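Local structure of alpha-11 giardin (Giardia intestinalis, 2II2) at residues E148-R153 and S185-Y190; S155-A160 and N194-V199; E161-N166 and E176-L181; H165-A170 and E207-R212. The protein binds calcium as an unusual member of the annexin family, and probably takes part in calcium-dependent phospholipid binding and in the parasite's attachment cytoskeleton. All blocks are in the same frame, centred on the assembly; numbering follows the deposited sequence.

Contact 1 of 4, residues E148-R153 and S185-Y190; sequences ENRTPR and STADEY
R153 and E189 show how a loop without regular structure can be pinned to the start of a helix. The backbone N of R153 donates to E189 OE1 over 2.8 Å in a nearly straight bond (176°), meeting that oxygen on its syn side. At its far end the same arginine gives an NH2 hydrogen to S185 OG, 2.9 Å away and near the guanidinium plane, while its NE pairs with D159. Over one face of the R153 guanidinium a water donates to T151 O and E189 OE1 and accepts from T186 N, so that E189 OE1 holds the loop both directly, through R153 N, and through the water to T151 O. In one of its two conformers R150 sends NE to S185 O at 2.7 Å, in the carbonyl plane; a bend at chi3 (89°) then carries its NH2 on towards A187. T186 caps the helix through OG1, which accepts from E189 N, and this leaves its methyl to pack on the proline: T186 CG2 lies 3.6 Å from P152 N. The contact lies at the surface, joining the loop after helix 137-147 to the first turn of helix 187-201; S185 OG also bonds to L181 O of helix 175-184.

Contact 2 of 4, residues S155-A160 and N194-V199; sequences SVASDA and NHRFEV
R196 and A160 anchor a helix-helix contact without hydrogen bonds, partly buried, in which the first turns of helix 156-169 cross the middle of helix 187-201 at -55°. It is helix-on-helix packing within the all-helical fold of an annexin, away from the calcium-binding residues I60 and E66. The segment axes come within 8.5 Å, a spacing that small residues make possible. A160 points at the other helix, and its CB rests 3.7 Å from R196 CB and 3.9 Å from the backbone N of F197, so methyl meets backbone almost directly. The R196 chain runs on to A157, whose CB lies 3.3 Å from R196 NE, the guanidinium approaching obliquely. As modelled, a bend at chi3 (93°) turns the end of the chain past the alanine instead of straight on from CG. F197 behaves differently: with CG anti to its backbone N (chi1 -180°), its ring drops beside helix 156-169, and its edge is turned to A160 O, 3.9 Å from F197 CD1. The outer half of the contact is therefore the guanidinium end of R196 on A157, with its CB on A160, and the inner half is alanine and phenylalanine. Beyond it, V156 packs on I193 and A160 on L200, both of helix 187-201, while the F197 ring reaches V205 at the start of helix 205-212.

Contact 3 of 4, residues E161-N166 and E176-L181; sequences EVLKHN and EAVVRL
L181 reaches V162 through a side chain that can be followed atom by atom. Its CB points towards helix 156-169, and CG stands anti to the backbone N (chi1 -172°), directing the two methyls at different neighbours. CD1 settles 3.7 Å from V162 CG1 and 3.8 Å from V162 CB, the two side chains sliding past each other in opposite directions. CD2 goes instead to L163, whose CD1 lies 4.2 Å away. A helical turn earlier, V178 repeats this division of labour: CG1 faces L163 CD2, and CG2 presses on N166, 3.5 Å from its CB. L163 thus sits between V178 and L181, one methyl for each. The segments run roughly antiparallel, at 145°, with axes 10.2 Å apart, a separation bridged by branched side chains. N166 brings a polar end into this buried interface. Its ND2 donates to V162 O at 2.9 Å from above the carbonyl plane, on the face opposite to that used by N166 N, and its OD1 accepts from the backbone N of D174 in the connection between the helices. Both ends of the amide are thereby engaged, which fixes its rotation and lets CB serve as an apolar surface for V178. Between these two segments no hydrogen bond crosses; they cohere by apolar contact, mostly aliphatic, the amide's bonds being spent within helix 156-169 and on the turn that follows it.

Contact 4 of 4, residues H165-A170 and E207-R212; sequences HNLIDA and EAIETR
R212 leaves its helix with CG anti to the backbone N (chi1 169°) and then folds at chi2 (64°) and chi3 (81°), a curl that lays its guanidinium against the C-terminal end of helix 156-169. There NH2 donates to A170 O over 2.7 Å, close to the guanidinium plane, and NH1 adds a weak bond to the same oxygen. NE turns to L167 O at 3.1 Å, approaching from well above that carbonyl's plane. A water donates both to L167 O and to A208 O, tying the two backbones together alongside the arginine. The helix end is wider than usual: A170 N bonds to H165 O in a pi-type turn. Below the polar layer, L167 CB meets A208 CB at 4.1 Å. L167 also lies side by side with I209, L167 CD1 being 4.0 Å from I209 CG1. I168 CG1 touches the A208 methyl too, at 4.2 Å from A208 CB. I209 packs further on L222 and C223 of helix 216-230. A positive group set among the last carbonyls of a helix would be expected to interact favourably with the helix dipole, so charge may add to the hydrogen bonds by which R212 joins the two helix ends.

The four contacts follow helix 156-169 from the loop that leads into it to its C-terminal end. Contacts 1 and 2 have centres 13 Å apart and meet in the salt bridge from R153 NE to D159 OD2, 2.8 Å long. Contact 3 lies 11 Å from contact 2, centre to centre, and F197 joins them by packing on L163; F197 CZ also reaches A208 CB of contact 4 at 3.6 Å. Contacts 3 and 4, 9 Å apart at their centres, share H165 and N166 and are linked by the salt bridge of K164 and D169. Another, between E148 and R180, ties contact 1 to contact 3. All four lie away from the calcium-binding residues I60 and E66.

Contact 1 of 4, residues E148-R153 and S185-Y190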
loop_
_atom_site.group_PDB
_atom_site.type_symbol
_atom_site.label_atom_id
_atom_site.label_comp_id
_atom_site.label_asym_id
_atom_site.label_seq_id
_atom_site.Cartn_x
_atom_site.Cartn_y
_atom_site.Cartn_z
ATOM N N GLU A 148 -10.860 -13.648 -7.302
ATOM C CA GLU A 148 -11.971 -13.218 -8.145
ATOM C C GLU A 148 -11.574 -12.183 -9.174
ATOM O O GLU A 148 -10.749 -11.303 -8.907
ATOM C CB GLU A 148 -13.083 -12.635 -7.272
ATOM C CG GLU A 148 -13.733 -13.638 -6.335
ATOM C CD GLU A 148 -14.686 -14.559 -7.064
ATOM O OE1 GLU A 148 -15.072 -14.223 -8.204
ATOM O OE2 GLU A 148 -15.057 -15.603 -6.493
ATOM N N ASN A 149 -12.253 -12.255 -10.315
ATOM C CA ASN A 149 -12.054 -11.326 -11.407
ATOM C C ASN A 149 -13.204 -10.335 -11.473
ATOM O O ASN A 149 -14.252 -10.526 -10.828
ATOM C CB ASN A 149 -11.935 -12.067 -12.743
ATOM C CG ASN A 149 -10.829 -13.097 -12.749
ATOM O OD1 ASN A 149 -9.778 -12.897 -12.156
ATOM N ND2 ASN A 149 -11.062 -14.212 -13.446
ATOM N N ARG A 150 -12.978 -9.251 -12.214
ATOM C CA ARG A 150 -13.986 -8.216 -12.448
ATOM C C ARG A 150 -14.806 -8.612 -13.700
ATOM O O ARG A 150 -14.236 -9.038 -14.710
ATOM C CB ARG A 150 -13.311 -6.829 -12.615
ATOM C CG ARG A 150 -12.388 -6.363 -11.418
ATOM C CD ARG A 150 -11.489 -5.109 -11.711
ATOM N NE ARG A 150 -12.171 -3.854 -11.382
ATOM C CZ ARG A 150 -11.686 -2.611 -11.456
ATOM N NH1 ARG A 150 -10.444 -2.335 -11.835
ATOM N NH2 ARG A 150 -12.488 -1.620 -11.089
ATOM N N THR A 151 -16.137 -8.535 -13.617
ATOM C CA THR A 151 -17.026 -8.829 -14.731
ATOM C C THR A 151 -18.251 -7.935 -14.604
ATOM O O THR A 151 -18.713 -7.652 -13.497
ATOM C CB THR A 151 -17.495 -10.314 -14.772
ATOM O OG1 THR A 151 -18.211 -10.645 -13.586
ATOM C CG2 THR A 151 -16.348 -11.300 -14.955
ATOM N N PRO A 152 -18.768 -7.458 -15.743
ATOM C CA PRO A 152 -19.979 -6.646 -15.668
ATOM C C PRO A 152 -21.176 -7.449 -15.176
ATOM O O PRO A 152 -21.293 -8.640 -15.500
ATOM C CB PRO A 152 -20.209 -6.227 -17.123
ATOM C CG PRO A 152 -18.904 -6.421 -17.789
ATOM C CD PRO A 152 -18.260 -7.575 -17.126
ATOM N N ARG A 153 -22.078 -6.794 -14.434
ATOM C CA ARG A 153 -23.319 -7.431 -13.983
ATOM C C ARG A 153 -24.555 -6.811 -14.579
ATOM O O ARG A 153 -25.604 -7.430 -14.535
ATOM C CB ARG A 153 -23.425 -7.415 -12.458
ATOM C CG ARG A 153 -22.292 -8.172 -11.770
ATOM C CD ARG A 153 -22.380 -8.072 -10.246
ATOM N NE ARG A 153 -22.215 -6.705 -9.756
ATOM C CZ ARG A 153 -21.084 -6.185 -9.278
ATOM N NH1 ARG A 153 -19.954 -6.899 -9.231
ATOM N NH2 ARG A 153 -21.087 -4.931 -8.831
ATOM N N SER A 185 -16.414 -5.757 -9.253
ATOM C CA SER A 185 -16.981 -4.717 -10.113
ATOM C C SER A 185 -15.974 -4.258 -11.121
ATOM O O SER A 185 -14.821 -4.006 -10.779
ATOM C CB SER A 185 -17.406 -3.486 -9.302
ATOM O OG SER A 185 -18.472 -3.743 -8.404
ATOM N N THR A 186 -16.433 -4.077 -12.357
ATOM C CA THR A 186 -15.608 -3.347 -13.302
ATOM C C THR A 186 -15.542 -1.863 -12.910
ATOM O O THR A 186 -16.436 -1.351 -12.228
ATOM C CB THR A 186 -16.144 -3.448 -14.737
ATOM O OG1 THR A 186 -17.413 -2.788 -14.794
ATOM C CG2 THR A 186 -16.271 -4.889 -15.184
ATOM N N ALA A 187 -14.512 -1.174 -13.381
ATOM C CA ALA A 187 -14.391 0.257 -13.095
ATOM C C ALA A 187 -15.573 1.028 -13.673
ATOM O O ALA A 187 -16.092 1.941 -13.036
ATOM C CB ALA A 187 -13.079 0.831 -13.625
ATOM N N ASP A 188 -15.998 0.674 -14.880
ATOM C CA ASP A 188 -17.094 1.408 -15.505
ATOM C C ASP A 188 -18.376 1.265 -14.700
ATOM O O ASP A 188 -19.056 2.257 -14.417
ATOM C CB ASP A 188 -17.317 0.945 -16.950
ATOM C CG ASP A 188 -16.268 1.464 -17.928
ATOM O OD1 ASP A 188 -15.378 2.247 -17.555
ATOM O OD2 ASP A 188 -16.354 1.071 -19.104
ATOM N N GLU A 189 -18.745 0.028 -14.362
ATOM C CA GLU A 189 -19.957 -0.155 -13.584
ATOM C C GLU A 189 -19.829 0.426 -12.181
ATOM O O GLU A 189 -20.784 0.997 -11.663
ATOM C CB GLU A 189 -20.330 -1.622 -13.481
ATOM C CG GLU A 189 -20.930 -2.133 -14.775
ATOM C CD GLU A 189 -21.673 -3.474 -14.660
ATOM O OE1 GLU A 189 -21.503 -4.177 -13.625
ATOM O OE2 GLU A 189 -22.381 -3.833 -15.653
ATOM N N TYR A 190 -18.655 0.283 -11.555
ATOM C CA TYR A 190 -18.523 0.786 -10.208
ATOM C C TYR A 190 -18.655 2.314 -10.099
ATOM O O TYR A 190 -19.202 2.817 -9.121
ATOM C CB TYR A 190 -17.190 0.354 -9.553
ATOM C CG TYR A 190 -17.262 0.484 -8.060
ATOM C CD1 TYR A 190 -17.968 -0.449 -7.310
ATOM C CD2 TYR A 190 -16.679 1.557 -7.399
ATOM C CE1 TYR A 190 -18.071 -0.343 -5.919
ATOM C CE2 TYR A 190 -16.753 1.684 -6.008
ATOM C CZ TYR A 190 -17.472 0.727 -5.260
ATOM O OH TYR A 190 -17.572 0.815 -3.877
HETATM O O HOH W 1 -19.158 -5.022 -12.450
#

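Contact 2 of 4, residues S155-A160 and N194-V199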
loop_
_atom_site.group_PDB
_atom_site.type_symbol
_atom_site.label_atom_id
_atom_site.label_comp_id
_atom_site.label_asym_id
_atom_site.label_seq_id
_atom_site.Cartn_x
_atom_site.Cartn_y
_atom_site.Cartn_z
ATOM N N SER A 155 -26.357 -4.527 -13.360
ATOM C CA SER A 155 -27.324 -4.349 -12.275
ATOM C C SER A 155 -26.914 -3.185 -11.362
ATOM O O SER A 155 -26.848 -3.335 -10.132
ATOM C CB SER A 155 -27.484 -5.656 -11.468
ATOM O OG SER A 155 -26.253 -6.085 -10.916
ATOM N N VAL A 156 -26.670 -2.017 -11.940
ATOM C CA VAL A 156 -26.039 -0.909 -11.225
ATOM C C VAL A 156 -26.967 -0.438 -10.108
ATOM O O VAL A 156 -26.524 -0.267 -8.958
ATOM C CB VAL A 156 -25.634 0.262 -12.155
ATOM C CG1 VAL A 156 -25.379 1.536 -11.368
ATOM C CG2 VAL A 156 -24.432 -0.120 -13.035
ATOM N N ALA A 157 -28.261 -0.278 -10.415
ATOM C CA ALA A 157 -29.211 0.219 -9.392
ATOM C C ALA A 157 -29.321 -0.732 -8.215
ATOM O O ALA A 157 -29.274 -0.322 -7.028
ATOM C CB ALA A 157 -30.583 0.491 -9.990
ATOM N N SER A 158 -29.494 -2.011 -8.538
ATOM C CA SER A 158 -29.642 -2.983 -7.469
ATOM C C SER A 158 -28.347 -3.150 -6.665
ATOM O O SER A 158 -28.404 -3.366 -5.452
ATOM C CB SER A 158 -30.188 -4.320 -7.952
ATOM O OG SER A 158 -29.387 -4.924 -8.934
ATOM N N ASP A 159 -27.189 -3.012 -7.307
ATOM C CA ASP A 159 -25.927 -3.109 -6.595
ATOM C C ASP A 159 -25.756 -1.950 -5.614
ATOM O O ASP A 159 -25.267 -2.133 -4.498
ATOM C CB ASP A 159 -24.781 -3.114 -7.596
ATOM C CG ASP A 159 -24.650 -4.415 -8.372
ATOM O OD1 ASP A 159 -25.345 -5.403 -8.053
ATOM O OD2 ASP A 159 -23.838 -4.412 -9.329
ATOM N N ALA A 160 -26.152 -0.752 -6.021
ATOM C CA ALA A 160 -26.153 0.368 -5.097
ATOM C C ALA A 160 -27.064 0.120 -3.878
ATOM O O ALA A 160 -26.709 0.466 -2.760
ATOM C CB ALA A 160 -26.539 1.642 -5.808
ATOM N N ASN A 194 -21.292 3.758 -7.507
ATOM C CA ASN A 194 -20.900 4.755 -6.548
ATOM C C ASN A 194 -21.783 5.999 -6.616
ATOM O O ASN A 194 -22.267 6.492 -5.584
ATOM C CB ASN A 194 -19.428 5.099 -6.763
ATOM C CG ASN A 194 -18.926 6.116 -5.798
ATOM O OD1 ASN A 194 -18.868 5.859 -4.583
ATOM N ND2 ASN A 194 -18.525 7.280 -6.308
ATOM N N HIS A 195 -22.002 6.504 -7.819
ATOM C CA HIS A 195 -22.852 7.665 -7.960
ATOM C C HIS A 195 -24.263 7.378 -7.482
ATOM O O HIS A 195 -24.864 8.194 -6.766
ATOM C CB HIS A 195 -22.868 8.105 -9.419
ATOM C CG HIS A 195 -23.878 9.176 -9.712
ATOM N ND1 HIS A 195 -23.833 10.411 -9.106
ATOM C CD2 HIS A 195 -24.948 9.197 -10.539
ATOM C CE1 HIS A 195 -24.829 11.155 -9.553
ATOM N NE2 HIS A 195 -25.524 10.441 -10.420
ATOM N N ARG A 196 -24.801 6.216 -7.858
ATOM C CA ARG A 196 -26.177 5.882 -7.453
ATOM C C ARG A 196 -26.268 5.785 -5.931
ATOM O O ARG A 196 -27.278 6.217 -5.342
ATOM C CB ARG A 196 -26.616 4.575 -8.117
ATOM C CG ARG A 196 -26.882 4.646 -9.640
ATOM C CD ARG A 196 -27.532 3.379 -10.159
ATOM N NE ARG A 196 -28.998 3.428 -10.197
ATOM C CZ ARG A 196 -29.722 3.862 -11.228
ATOM N NH1 ARG A 196 -29.127 4.307 -12.328
ATOM N NH2 ARG A 196 -31.049 3.863 -11.156
ATOM N N PHE A 197 -25.231 5.227 -5.292
ATOM C CA PHE A 197 -25.241 5.128 -3.835
ATOM C C PHE A 197 -25.315 6.522 -3.226
ATOM O O PHE A 197 -26.042 6.755 -2.276
ATOM C CB PHE A 197 -23.982 4.410 -3.357
ATOM C CG PHE A 197 -23.902 4.255 -1.855
ATOM C CD1 PHE A 197 -24.316 3.078 -1.251
ATOM C CD2 PHE A 197 -23.399 5.266 -1.059
ATOM C CE1 PHE A 197 -24.233 2.907 0.101
ATOM C CE2 PHE A 197 -23.286 5.114 0.330
ATOM C CZ PHE A 197 -23.710 3.925 0.908
ATOM N N GLU A 198 -24.541 7.457 -3.755
ATOM C CA GLU A 198 -24.514 8.826 -3.214
ATOM C C GLU A 198 -25.888 9.473 -3.370
ATOM O O GLU A 198 -26.368 10.151 -2.465
ATOM C CB GLU A 198 -23.424 9.651 -3.891
ATOM C CG GLU A 198 -22.033 9.221 -3.435
ATOM C CD GLU A 198 -20.929 10.145 -3.879
ATOM O OE1 GLU A 198 -21.171 11.027 -4.730
ATOM O OE2 GLU A 198 -19.807 9.967 -3.363
ATOM N N VAL A 199 -26.547 9.236 -4.499
ATOM C CA VAL A 199 -27.861 9.800 -4.739
ATOM C C VAL A 199 -28.882 9.170 -3.783
ATOM O O VAL A 199 -29.697 9.865 -3.179
ATOM C CB VAL A 199 -28.299 9.609 -6.211
ATOM C CG1 VAL A 199 -29.767 10.027 -6.421
ATOM C CG2 VAL A 199 -27.391 10.400 -7.154
#

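Contact 3 of 4, residues E161-N166 and E176-L181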
loop_
_atom_site.group_PDB
_atom_site.type_symbol
_atom_site.label_atom_id
_atom_site.label_comp_id
_atom_site.label_asym_id
_atom_site.label_seq_id
_atom_site.Cartn_x
_atom_site.Cartn_y
_atom_site.Cartn_z
ATOM N N GLU A 161 -28.221 -0.508 -4.122
ATOM C CA GLU A 161 -29.122 -0.867 -3.050
ATOM C C GLU A 161 -28.510 -1.935 -2.126
ATOM O O GLU A 161 -28.700 -1.870 -0.927
ATOM C CB GLU A 161 -30.474 -1.327 -3.607
ATOM C CG GLU A 161 -31.361 -0.200 -4.105
ATOM C CD GLU A 161 -32.022 0.633 -3.008
ATOM O OE1 GLU A 161 -31.806 0.395 -1.795
ATOM O OE2 GLU A 161 -32.773 1.555 -3.395
ATOM N N VAL A 162 -27.747 -2.884 -2.670
ATOM C CA VAL A 162 -27.074 -3.899 -1.861
ATOM C C VAL A 162 -26.098 -3.185 -0.911
ATOM O O VAL A 162 -26.021 -3.510 0.295
ATOM C CB VAL A 162 -26.321 -4.940 -2.740
ATOM C CG1 VAL A 162 -25.391 -5.829 -1.882
ATOM C CG2 VAL A 162 -27.306 -5.788 -3.520
ATOM N N LEU A 163 -25.345 -2.214 -1.426
ATOM C CA LEU A 163 -24.462 -1.458 -0.555
ATOM C C LEU A 163 -25.214 -0.653 0.500
ATOM O O LEU A 163 -24.813 -0.630 1.659
ATOM C CB LEU A 163 -23.540 -0.526 -1.346
ATOM C CG LEU A 163 -22.506 -1.239 -2.213
ATOM C CD1 LEU A 163 -21.677 -0.229 -2.982
ATOM C CD2 LEU A 163 -21.582 -2.141 -1.363
ATOM N N LYS A 164 -26.301 0.026 0.129
ATOM C CA LYS A 164 -27.060 0.774 1.124
ATOM C C LYS A 164 -27.599 -0.178 2.177
ATOM O O LYS A 164 -27.515 0.086 3.381
ATOM C CB LYS A 164 -28.223 1.535 0.462
ATOM C CG LYS A 164 -29.212 2.198 1.446
ATOM C CD LYS A 164 -30.278 2.969 0.675
ATOM C CE LYS A 164 -31.234 3.690 1.604
ATOM N NZ LYS A 164 -32.148 2.735 2.249
ATOM N N HIS A 165 -28.162 -1.294 1.739
ATOM C CA HIS A 165 -28.767 -2.213 2.687
ATOM C C HIS A 165 -27.756 -2.736 3.702
ATOM O O HIS A 165 -27.997 -2.735 4.908
ATOM C CB HIS A 165 -29.403 -3.378 1.969
ATOM C CG HIS A 165 -30.080 -4.319 2.893
ATOM N ND1 HIS A 165 -31.255 -3.998 3.534
ATOM C CD2 HIS A 165 -29.717 -5.539 3.345
ATOM C CE1 HIS A 165 -31.605 -4.999 4.325
ATOM N NE2 HIS A 165 -30.692 -5.948 4.226
ATOM N N ASN A 166 -26.618 -3.191 3.189
ATOM C CA ASN A 166 -25.624 -3.784 4.064
ATOM C C ASN A 166 -24.859 -2.777 4.883
ATOM O O ASN A 166 -24.624 -3.011 6.071
ATOM C CB ASN A 166 -24.653 -4.626 3.254
ATOM C CG ASN A 166 -25.239 -5.966 2.858
ATOM O OD1 ASN A 166 -25.369 -6.859 3.705
ATOM N ND2 ASN A 166 -25.621 -6.116 1.592
ATOM N N GLU A 176 -19.290 -10.891 3.254
ATOM C CA GLU A 176 -18.878 -11.545 2.019
ATOM C C GLU A 176 -19.556 -10.905 0.808
ATOM O O GLU A 176 -18.898 -10.630 -0.187
ATOM C CB GLU A 176 -19.172 -13.034 2.058
ATOM C CG GLU A 176 -18.838 -13.731 0.755
ATOM C CD GLU A 176 -19.009 -15.241 0.810
ATOM O OE1 GLU A 176 -19.404 -15.778 1.863
ATOM O OE2 GLU A 176 -18.760 -15.877 -0.231
ATOM N N ALA A 177 -20.854 -10.629 0.910
ATOM C CA ALA A 177 -21.580 -10.031 -0.216
ATOM C C ALA A 177 -21.011 -8.642 -0.546
ATOM O O ALA A 177 -20.908 -8.272 -1.716
ATOM C CB ALA A 177 -23.082 -9.967 0.068
ATOM N N VAL A 178 -20.672 -7.856 0.486
ATOM C CA VAL A 178 -20.145 -6.519 0.247
ATOM C C VAL A 178 -18.789 -6.596 -0.427
ATOM O O VAL A 178 -18.549 -5.901 -1.408
ATOM C CB VAL A 178 -20.068 -5.723 1.570
ATOM C CG1 VAL A 178 -19.287 -4.417 1.369
ATOM C CG2 VAL A 178 -21.462 -5.435 2.081
ATOM N N VAL A 179 -17.907 -7.440 0.102
ATOM C CA VAL A 179 -16.585 -7.581 -0.454
ATOM C C VAL A 179 -16.691 -8.094 -1.892
ATOM O O VAL A 179 -16.029 -7.568 -2.803
ATOM C CB VAL A 179 -15.718 -8.521 0.408
ATOM C CG1 VAL A 179 -14.414 -8.819 -0.315
ATOM C CG2 VAL A 179 -15.437 -7.873 1.734
ATOM N N ARG A 180 -17.502 -9.127 -2.129
ATOM C CA ARG A 180 -17.619 -9.683 -3.466
ATOM C C ARG A 180 -18.090 -8.624 -4.437
ATOM O O ARG A 180 -17.535 -8.515 -5.542
ATOM C CB ARG A 180 -18.578 -10.857 -3.456
ATOM C CG ARG A 180 -18.740 -11.531 -4.768
ATOM C CD ARG A 180 -19.586 -12.782 -4.584
ATOM N NE ARG A 180 -19.036 -13.685 -3.569
ATOM C CZ ARG A 180 -18.060 -14.565 -3.793
ATOM N NH1 ARG A 180 -17.485 -14.670 -4.989
ATOM N NH2 ARG A 180 -17.640 -15.339 -2.809
ATOM N N LEU A 181 -19.113 -7.854 -4.031
ATOM C CA LEU A 181 -19.615 -6.796 -4.923
ATOM C C LEU A 181 -18.513 -5.838 -5.349
ATOM O O LEU A 181 -18.314 -5.586 -6.556
ATOM C CB LEU A 181 -20.775 -6.063 -4.274
ATOM C CG LEU A 181 -21.570 -5.050 -5.111
ATOM C CD1 LEU A 181 -22.924 -4.848 -4.474
ATOM C CD2 LEU A 181 -20.855 -3.704 -5.238
#

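Contact 4 of 4, residues H165-A170 and E207-R212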
loop_
_atom_site.group_PDB
_atom_site.type_symbol
_atom_site.label_atom_id
_atom_site.label_comp_id
_atom_site.label_asym_id
_atom_site.label_seq_id
_atom_site.Cartn_x
_atom_site.Cartn_y
_atom_site.Cartn_z
ATOM N N HIS A 165 -28.162 -1.294 1.739
ATOM C CA HIS A 165 -28.767 -2.213 2.687
ATOM C C HIS A 165 -27.756 -2.736 3.702
ATOM O O HIS A 165 -27.997 -2.735 4.908
ATOM C CB HIS A 165 -29.403 -3.378 1.969
ATOM C CG HIS A 165 -30.080 -4.319 2.893
ATOM N ND1 HIS A 165 -31.255 -3.998 3.534
ATOM C CD2 HIS A 165 -29.717 -5.539 3.345
ATOM C CE1 HIS A 165 -31.605 -4.999 4.325
ATOM N NE2 HIS A 165 -30.692 -5.948 4.226
ATOM N N ASN A 166 -26.618 -3.191 3.189
ATOM C CA ASN A 166 -25.624 -3.784 4.064
ATOM C C ASN A 166 -24.859 -2.777 4.883
ATOM O O ASN A 166 -24.624 -3.011 6.071
ATOM C CB ASN A 166 -24.653 -4.626 3.254
ATOM C CG ASN A 166 -25.239 -5.966 2.858
ATOM O OD1 ASN A 166 -25.369 -6.859 3.705
ATOM N ND2 ASN A 166 -25.621 -6.116 1.592
ATOM N N LEU A 167 -24.524 -1.635 4.293
ATOM C CA LEU A 167 -23.708 -0.654 5.022
ATOM C C LEU A 167 -24.492 0.213 5.978
ATOM O O LEU A 167 -23.947 0.650 6.982
ATOM C CB LEU A 167 -22.896 0.244 4.070
ATOM C CG LEU A 167 -21.881 -0.487 3.196
ATOM C CD1 LEU A 167 -21.268 0.461 2.185
ATOM C CD2 LEU A 167 -20.782 -1.140 4.013
ATOM N N ILE A 168 -25.752 0.486 5.647
ATOM C CA ILE A 168 -26.522 1.433 6.435
ATOM C C ILE A 168 -27.695 0.791 7.165
ATOM O O ILE A 168 -27.856 1.025 8.360
ATOM C CB ILE A 168 -27.009 2.629 5.588
ATOM C CG1 ILE A 168 -25.817 3.333 4.927
ATOM C CG2 ILE A 168 -27.783 3.616 6.488
ATOM C CD1 ILE A 168 -26.166 4.491 4.042
ATOM N N ASP A 169 -28.488 -0.015 6.462
ATOM C CA ASP A 169 -29.799 -0.417 6.970
ATOM C C ASP A 169 -29.827 -1.673 7.832
ATOM O O ASP A 169 -30.586 -1.730 8.811
ATOM C CB ASP A 169 -30.784 -0.531 5.813
ATOM C CG ASP A 169 -30.918 0.779 5.032
ATOM O OD1 ASP A 169 -30.770 1.879 5.614
ATOM O OD2 ASP A 169 -31.175 0.688 3.835
ATOM N N ALA A 170 -29.049 -2.685 7.456
ATOM C CA ALA A 170 -29.123 -4.014 8.095
ATOM C C ALA A 170 -28.621 -3.972 9.525
ATOM O O ALA A 170 -27.785 -3.147 9.822
ATOM C CB ALA A 170 -28.290 -5.001 7.303
ATOM N N GLU A 207 -17.877 7.184 3.882
ATOM C CA GLU A 207 -18.500 7.537 5.146
ATOM C C GLU A 207 -19.340 6.382 5.676
ATOM O O GLU A 207 -19.303 6.062 6.865
ATOM C CB GLU A 207 -19.357 8.806 5.053
ATOM C CG GLU A 207 -19.893 9.207 6.445
ATOM C CD GLU A 207 -20.894 10.345 6.426
ATOM O OE1 GLU A 207 -20.663 11.332 5.700
ATOM O OE2 GLU A 207 -21.879 10.275 7.206
ATOM N N ALA A 208 -20.114 5.776 4.775
ATOM C CA ALA A 208 -20.963 4.649 5.165
ATOM C C ALA A 208 -20.122 3.477 5.698
ATOM O O ALA A 208 -20.474 2.879 6.709
ATOM C CB ALA A 208 -21.845 4.244 4.029
ATOM N N ILE A 209 -19.023 3.165 5.016
ATOM C CA ILE A 209 -18.128 2.118 5.524
ATOM C C ILE A 209 -17.558 2.468 6.904
ATOM O O ILE A 209 -17.530 1.637 7.796
ATOM C CB ILE A 209 -16.988 1.869 4.523
ATOM C CG1 ILE A 209 -17.510 1.248 3.229
ATOM C CG2 ILE A 209 -15.918 0.972 5.108
ATOM C CD1 ILE A 209 -16.487 1.256 2.083
ATOM N N GLU A 210 -17.040 3.683 7.035
ATOM C CA GLU A 210 -16.337 4.045 8.250
ATOM C C GLU A 210 -17.287 4.147 9.437
ATOM O O GLU A 210 -16.884 3.874 10.568
ATOM C CB GLU A 210 -15.502 5.303 8.013
ATOM C CG GLU A 210 -14.290 5.031 7.132
ATOM C CD GLU A 210 -13.450 6.242 6.816
ATOM O OE1 GLU A 210 -13.942 7.377 6.931
ATOM O OE2 GLU A 210 -12.258 6.064 6.440
ATOM N N THR A 211 -18.549 4.473 9.168
ATOM C CA THR A 211 -19.549 4.472 10.232
ATOM C C THR A 211 -19.906 3.054 10.664
ATOM O O THR A 211 -20.059 2.778 11.874
ATOM C CB THR A 211 -20.820 5.240 9.808
ATOM O OG1 THR A 211 -20.471 6.628 9.682
ATOM C CG2 THR A 211 -21.990 5.070 10.814
ATOM N N ARG A 212 -20.026 2.156 9.687
ATOM C CA ARG A 212 -20.474 0.792 9.969
ATOM C C ARG A 212 -19.403 -0.059 10.641
ATOM O O ARG A 212 -19.695 -0.839 11.527
ATOM C CB ARG A 212 -20.890 0.090 8.678
ATOM C CG ARG A 212 -21.123 -1.398 8.858
ATOM C CD ARG A 212 -22.280 -1.711 9.786
ATOM N NE ARG A 212 -23.505 -1.594 9.025
ATOM C CZ ARG A 212 -24.702 -2.015 9.432
ATOM N NH1 ARG A 212 -24.847 -2.584 10.625
ATOM N NH2 ARG A 212 -25.743 -1.878 8.602
HETATM O O HOH W 2 -23.032 3.279 7.711
#